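Local coordinates for nascent polypeptide-associated complex protein (Methanothermobacter marburgensis, PDB 1TR8) that probably contacts nascent polypeptide chains as they emerge from the ribosome, working as a homodimer that also binds ribosomal RNA, at residues P34-M39 and Y47-K52; E70-Q75 and A95-R100. One frame throughout, in Å; residues are numbered along the deposited sequence.

Interaction 1. Residues P34-M39 and Y47-K52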
loop_
_atom_site.group_PDB
_atom_site.type_symbol
_atom_site.label_atom_id
_atom_site.label_comp_id
_atom_site.label_asym_id
_atom_site.label_seq_id
_atom_site.Cartn_x
_atom_site.Cartn_y
_atom_site.Cartn_z
ATOM N N PRO A 34 -10.511 6.457 13.114
ATOM C CA PRO A 34 -11.011 7.760 12.743
ATOM C C PRO A 34 -12.510 7.781 12.553
ATOM O O PRO A 34 -13.142 6.731 12.392
ATOM C CB PRO A 34 -10.324 7.995 11.401
ATOM C CG PRO A 34 -10.113 6.656 10.859
ATOM C CD PRO A 34 -9.802 5.798 12.007
ATOM N N LYS A 35 -13.069 8.983 12.577
ATOM C CA LYS A 35 -14.409 9.221 12.076
ATOM C C LYS A 35 -14.306 9.626 10.598
ATOM O O LYS A 35 -13.469 10.447 10.221
ATOM C CB LYS A 35 -15.084 10.315 12.899
ATOM C CG LYS A 35 -16.412 10.739 12.305
ATOM C CD LYS A 35 -17.476 11.018 13.363
ATOM C CE LYS A 35 -18.841 10.975 12.685
ATOM N NZ LYS A 35 -18.705 10.401 11.292
ATOM N N VAL A 36 -15.128 9.015 9.754
ATOM C CA VAL A 36 -15.027 9.221 8.319
ATOM C C VAL A 36 -16.390 9.483 7.676
ATOM O O VAL A 36 -17.350 8.753 7.902
ATOM C CB VAL A 36 -14.374 8.018 7.604
ATOM C CG1 VAL A 36 -14.268 8.284 6.113
ATOM C CG2 VAL A 36 -13.009 7.685 8.192
ATOM N N ASN A 37 -16.447 10.562 6.902
ATOM C CA ASN A 37 -17.588 10.923 6.077
ATOM C C ASN A 37 -17.213 10.849 4.600
ATOM O O ASN A 37 -16.062 11.066 4.230
ATOM C CB ASN A 37 -18.024 12.350 6.400
ATOM C CG ASN A 37 -18.746 12.438 7.724
ATOM O OD1 ASN A 37 -19.091 11.417 8.314
ATOM N ND2 ASN A 37 -18.966 13.656 8.209
ATOM N N VAL A 38 -18.197 10.571 3.759
ATOM C CA VAL A 38 -17.969 10.480 2.324
ATOM C C VAL A 38 -19.066 11.191 1.519
ATOM O O VAL A 38 -20.217 11.268 1.927
ATOM C CB VAL A 38 -17.819 9.003 1.884
ATOM C CG1 VAL A 38 -19.085 8.244 2.118
ATOM C CG2 VAL A 38 -17.407 8.902 0.401
HETATM N N MSE A 39 -18.675 11.725 0.370
HETATM C CA MSE A 39 -19.610 12.275 -0.610
HETATM C C MSE A 39 -19.034 12.094 -2.003
HETATM O O MSE A 39 -17.825 11.988 -2.172
HETATM C CB MSE A 39 -19.891 13.755 -0.361
HETATM C CG MSE A 39 -18.674 14.653 -0.314
HETATM SE SE MSE A 39 -19.178 16.391 -1.009
HETATM C CE MSE A 39 -18.600 16.034 -2.786
ATOM N N TYR A 47 -13.493 12.197 0.816
ATOM C CA TYR A 47 -13.533 11.628 2.159
ATOM C C TYR A 47 -13.025 12.639 3.167
ATOM O O TYR A 47 -11.968 13.217 2.949
ATOM C CB TYR A 47 -12.642 10.395 2.235
ATOM C CG TYR A 47 -13.135 9.252 1.405
ATOM C CD1 TYR A 47 -14.088 8.374 1.903
ATOM C CD2 TYR A 47 -12.646 9.045 0.121
ATOM C CE1 TYR A 47 -14.537 7.312 1.137
ATOM C CE2 TYR A 47 -13.098 8.002 -0.647
ATOM C CZ TYR A 47 -14.045 7.134 -0.135
ATOM O OH TYR A 47 -14.535 6.114 -0.929
ATOM N N GLN A 48 -13.824 12.895 4.205
ATOM C CA GLN A 48 -13.379 13.626 5.392
ATOM C C GLN A 48 -13.073 12.648 6.521
ATOM O O GLN A 48 -13.949 11.917 6.982
ATOM C CB GLN A 48 -14.420 14.613 5.891
ATOM C CG GLN A 48 -14.687 15.761 4.969
ATOM C CD GLN A 48 -15.283 16.960 5.693
ATOM O OE1 GLN A 48 -14.820 18.085 5.504
ATOM N NE2 GLN A 48 -16.257 16.718 6.565
ATOM N N VAL A 49 -11.862 12.784 7.046
ATOM C CA VAL A 49 -11.257 11.843 7.976
ATOM C C VAL A 49 -10.729 12.623 9.153
ATOM O O VAL A 49 -9.818 13.432 9.028
ATOM C CB VAL A 49 -10.063 11.110 7.361
ATOM C CG1 VAL A 49 -9.456 10.129 8.369
ATOM C CG2 VAL A 49 -10.485 10.379 6.137
ATOM N N THR A 50 -11.309 12.344 10.307
ATOM C CA THR A 50 -10.965 13.021 11.535
ATOM C C THR A 50 -10.512 11.999 12.574
ATOM O O THR A 50 -11.152 10.971 12.791
ATOM C CB THR A 50 -12.196 13.786 12.020
ATOM O OG1 THR A 50 -12.561 14.752 11.022
ATOM C CG2 THR A 50 -11.894 14.588 13.271
ATOM N N GLY A 51 -9.392 12.305 13.206
ATOM C CA GLY A 51 -8.880 11.502 14.305
ATOM C C GLY A 51 -7.500 12.005 14.668
ATOM O O GLY A 51 -7.016 12.966 14.094
ATOM N N LYS A 52 -6.886 11.378 15.657
ATOM C CA LYS A 52 -5.547 11.753 16.066
ATOM C C LYS A 52 -4.531 11.071 15.152
ATOM O O LYS A 52 -4.609 9.870 14.868
ATOM C CB LYS A 52 -5.344 11.454 17.554
ATOM C CG LYS A 52 -6.412 12.149 18.414
ATOM C CD LYS A 52 -6.034 12.295 19.885
ATOM C CE LYS A 52 -5.486 13.693 20.234
ATOM N NZ LYS A 52 -4.156 13.987 19.597
#
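With CG anti to its carbonyl carbon (chi1 -67°), Tyr47 lays its ring alongside Val38, whose CG2 stands anti to the backbone N and meets the ring obliquely, 3.4 Å from Tyr47 CE1. Both side chains point the same way, on the face they share as a non-hydrogen-bonded pair. Val36 and Val49 form the next such pair on this face, with Val36 CG2 at 4.2 Å from Val49 CG2, and Pro34 extends the apolar row with CB 3.8 Å from Val49 CG1. Val36 CG1 also approaches the ring, 4.2 Å from Tyr47 CD1. Replacing Tyr47 by an alanine would probably strip Val38 of its aromatic neighbour and open a gap beside Val36 CG1.

Lys35, Asn37, Gln48 and Thr50 occupy the other face. Their backbones give two hydrogen-bonded pairs: Lys35 N to Thr50 O at 2.8 Å is answered by Thr50 N to Lys35 O, and Asn37 N to Gln48 O, also 2.8 Å, by Gln48 N to Asn37 O. Val36 CA approaches Gln48 O at 3.2 Å in a CA-H...O contact. Lys35 NZ makes a salt bridge with Asp13; Thr50 OG1 is hydrogen-bonded to Thr46 of the second subunit. Strand directions 170° apart show antiparallel pairing, and the short connection between strands 35-41 and 44-51 makes this a beta hairpin of the NAC domain; its sheet runs on into the second subunit, which pairs with 47-51.

Interaction 2. Residues E70-Q75 and A95-R100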
loop_
_atom_site.group_PDB
_atom_site.type_symbol
_atom_site.label_atom_id
_atom_site.label_comp_id
_atom_site.label_asym_id
_atom_site.label_seq_id
_atom_site.Cartn_x
_atom_site.Cartn_y
_atom_site.Cartn_z
ATOM N N GLU A 70 33.053 6.381 4.546
ATOM C CA GLU A 70 34.337 6.879 5.060
ATOM C C GLU A 70 34.745 8.194 4.407
ATOM O O GLU A 70 35.096 9.144 5.094
ATOM C CB GLU A 70 35.440 5.844 4.831
ATOM C CG GLU A 70 35.404 4.707 5.831
ATOM C CD GLU A 70 36.345 3.573 5.464
ATOM O OE1 GLU A 70 37.323 3.799 4.695
ATOM O OE2 GLU A 70 36.103 2.443 5.955
ATOM N N LEU A 71 34.670 8.240 3.084
ATOM C CA LEU A 71 35.055 9.433 2.314
ATOM C C LEU A 71 34.226 10.658 2.706
ATOM O O LEU A 71 34.753 11.748 2.959
ATOM C CB LEU A 71 34.900 9.163 0.817
ATOM C CG LEU A 71 35.689 10.051 -0.150
ATOM C CD1 LEU A 71 36.093 9.250 -1.362
ATOM C CD2 LEU A 71 34.907 11.251 -0.591
ATOM N N VAL A 72 32.922 10.449 2.833
ATOM C CA VAL A 72 32.026 11.537 3.211
ATOM C C VAL A 72 32.289 12.016 4.650
ATOM O O VAL A 72 32.284 13.209 4.922
ATOM C CB VAL A 72 30.535 11.130 3.060
ATOM C CG1 VAL A 72 29.623 12.267 3.499
ATOM C CG2 VAL A 72 30.222 10.737 1.638
HETATM N N MSE A 73 32.520 11.085 5.564
HETATM C CA MSE A 73 32.823 11.429 6.946
HETATM C C MSE A 73 34.107 12.258 7.034
HETATM O O MSE A 73 34.168 13.250 7.759
HETATM C CB MSE A 73 33.004 10.151 7.766
HETATM C CG MSE A 73 31.750 9.335 7.939
HETATM SE SE MSE A 73 32.103 7.709 8.973
HETATM C CE MSE A 73 33.140 6.786 7.836
ATOM N N ASN A 74 35.148 11.804 6.344
ATOM C CA ASN A 74 36.470 12.401 6.471
ATOM C C ASN A 74 36.557 13.750 5.762
ATOM O O ASN A 74 37.370 14.593 6.112
ATOM C CB ASN A 74 37.557 11.427 5.983
ATOM C CG ASN A 74 37.826 10.286 6.987
ATOM O OD1 ASN A 74 37.135 10.147 8.001
ATOM N ND2 ASN A 74 38.839 9.484 6.710
ATOM N N GLN A 75 35.701 13.935 4.768
ATOM C CA GLN A 75 35.674 15.146 3.960
ATOM C C GLN A 75 34.764 16.199 4.569
ATOM O O GLN A 75 34.940 17.382 4.323
ATOM C CB GLN A 75 35.163 14.856 2.543
ATOM C CG GLN A 75 36.252 14.531 1.519
ATOM C CD GLN A 75 37.490 15.402 1.669
ATOM O OE1 GLN A 75 37.436 16.630 1.505
ATOM N NE2 GLN A 75 38.607 14.767 1.983
ATOM N N ALA A 95 29.246 13.231 -4.639
ATOM C CA ALA A 95 29.351 14.671 -4.758
ATOM C C ALA A 95 28.250 15.355 -3.955
ATOM O O ALA A 95 28.532 16.239 -3.156
ATOM C CB ALA A 95 29.270 15.083 -6.202
ATOM N N GLU A 96 27.004 14.946 -4.178
ATOM C CA GLU A 96 25.865 15.599 -3.557
ATOM C C GLU A 96 25.814 15.336 -2.047
ATOM O O GLU A 96 25.407 16.199 -1.279
ATOM C CB GLU A 96 24.578 15.119 -4.201
ATOM C CG GLU A 96 24.451 15.520 -5.654
ATOM C CD GLU A 96 23.395 14.725 -6.388
ATOM O OE1 GLU A 96 22.664 13.931 -5.736
ATOM O OE2 GLU A 96 23.281 14.929 -7.618
ATOM N N ALA A 97 26.187 14.128 -1.635
ATOM C CA ALA A 97 26.227 13.772 -0.227
ATOM C C ALA A 97 27.170 14.718 0.496
ATOM O O ALA A 97 26.814 15.271 1.529
ATOM C CB ALA A 97 26.689 12.320 -0.065
ATOM N N ILE A 98 28.331 14.966 -0.117
ATOM C CA ILE A 98 29.340 15.892 0.419
ATOM C C ILE A 98 28.816 17.327 0.507
ATOM O O ILE A 98 28.950 17.980 1.555
ATOM C CB ILE A 98 30.649 15.793 -0.418
ATOM C CG1 ILE A 98 31.410 14.520 -0.026
ATOM C CG2 ILE A 98 31.560 17.004 -0.232
ATOM C CD1 ILE A 98 32.555 14.174 -0.959
HETATM N N MSE A 99 28.193 17.787 -0.578
HETATM C CA MSE A 99 27.667 19.134 -0.648
HETATM C C MSE A 99 26.577 19.362 0.390
HETATM O O MSE A 99 26.519 20.432 0.981
HETATM C CB MSE A 99 27.178 19.470 -2.061
HETATM C CG MSE A 99 28.352 19.651 -3.015
HETATM SE SE MSE A 99 27.875 20.065 -4.846
HETATM C CE MSE A 99 27.708 21.939 -4.757
ATOM N N ARG A 100 25.766 18.349 0.676
ATOM C CA ARG A 100 24.680 18.574 1.616
ATOM C C ARG A 100 25.141 18.585 3.083
ATOM O O ARG A 100 24.431 19.070 3.938
ATOM C CB ARG A 100 23.481 17.636 1.362
ATOM C CG ARG A 100 23.577 16.240 1.888
ATOM C CD ARG A 100 22.376 15.357 1.505
ATOM N NE ARG A 100 21.223 15.531 2.389
ATOM C CZ ARG A 100 20.010 15.915 1.993
ATOM N NH1 ARG A 100 19.769 16.182 0.717
ATOM N NH2 ARG A 100 19.033 16.045 2.878
#
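Two helices of the C-terminal UBA domain, a compact three-helix bundle, meet here through aliphatic side chains. The segments 70-75 and 95-100 run in broadly the same direction, their axes crossing at -30° and approaching to 9.8 Å. Val72 and Ile98 mark the nearest backbone approach, with CA atoms 5.8 Å apart.

The shortest side-chain contact is made by methyl ends: Leu71 CD2 lies 3.8 Å from Ile98 CD1, the two chains crossing at a slant. Ile98 reaches this position with CG1 anti to its own carbonyl carbon (chi1 -77°) and an extended chi2 of 169°, which carries CD1 out to the leucine branch. Deeper in the interface, Val72 directs a single methyl at two residues of the other helix. Its CG2 is 4.2 Å from Ala97 CB and 4.3 Å from Ile98 CG1, so one valine branch meets both the small alanine and the isoleucine stem. Gln75 adds a looser edge to the contact, its CB lying 4.4 Å from Ile98 CD1, while its amide end leads away.

No hydrogen bond crosses between the segments; their union rests on apolar packing, buried at Val72 and Ala97 and more open at Leu71 and Gln75. Helix 80-89 completes the bundle, touching Val72 through Ala83 and Ala97 through Leu87, while Leu94 and Leu101 also pack on Val72.

In the fold
From the N terminus, the chain passes through strands 12-14, 19-23 and 27-32 before interaction 1 closes the short hairpin of strands 35-41 and 44-51. Strand 53-61 leads on to helix 66-76, where interaction 2 begins; its partner, helix 94-100, arrives after helix 80-89, so this second closure spans a helical excursion. The contacts follow in series and neither nest nor cross. Interactions 1 and 2 lie on opposite sides of the chain's centre, with their centres about 45 Å apart and their nearest atoms about 27 Å apart. Interaction 1 ties the middle strand of its sheet to the strand that pairs with the second subunit, whereas interaction 2 joins the first and last helices of the UBA domain.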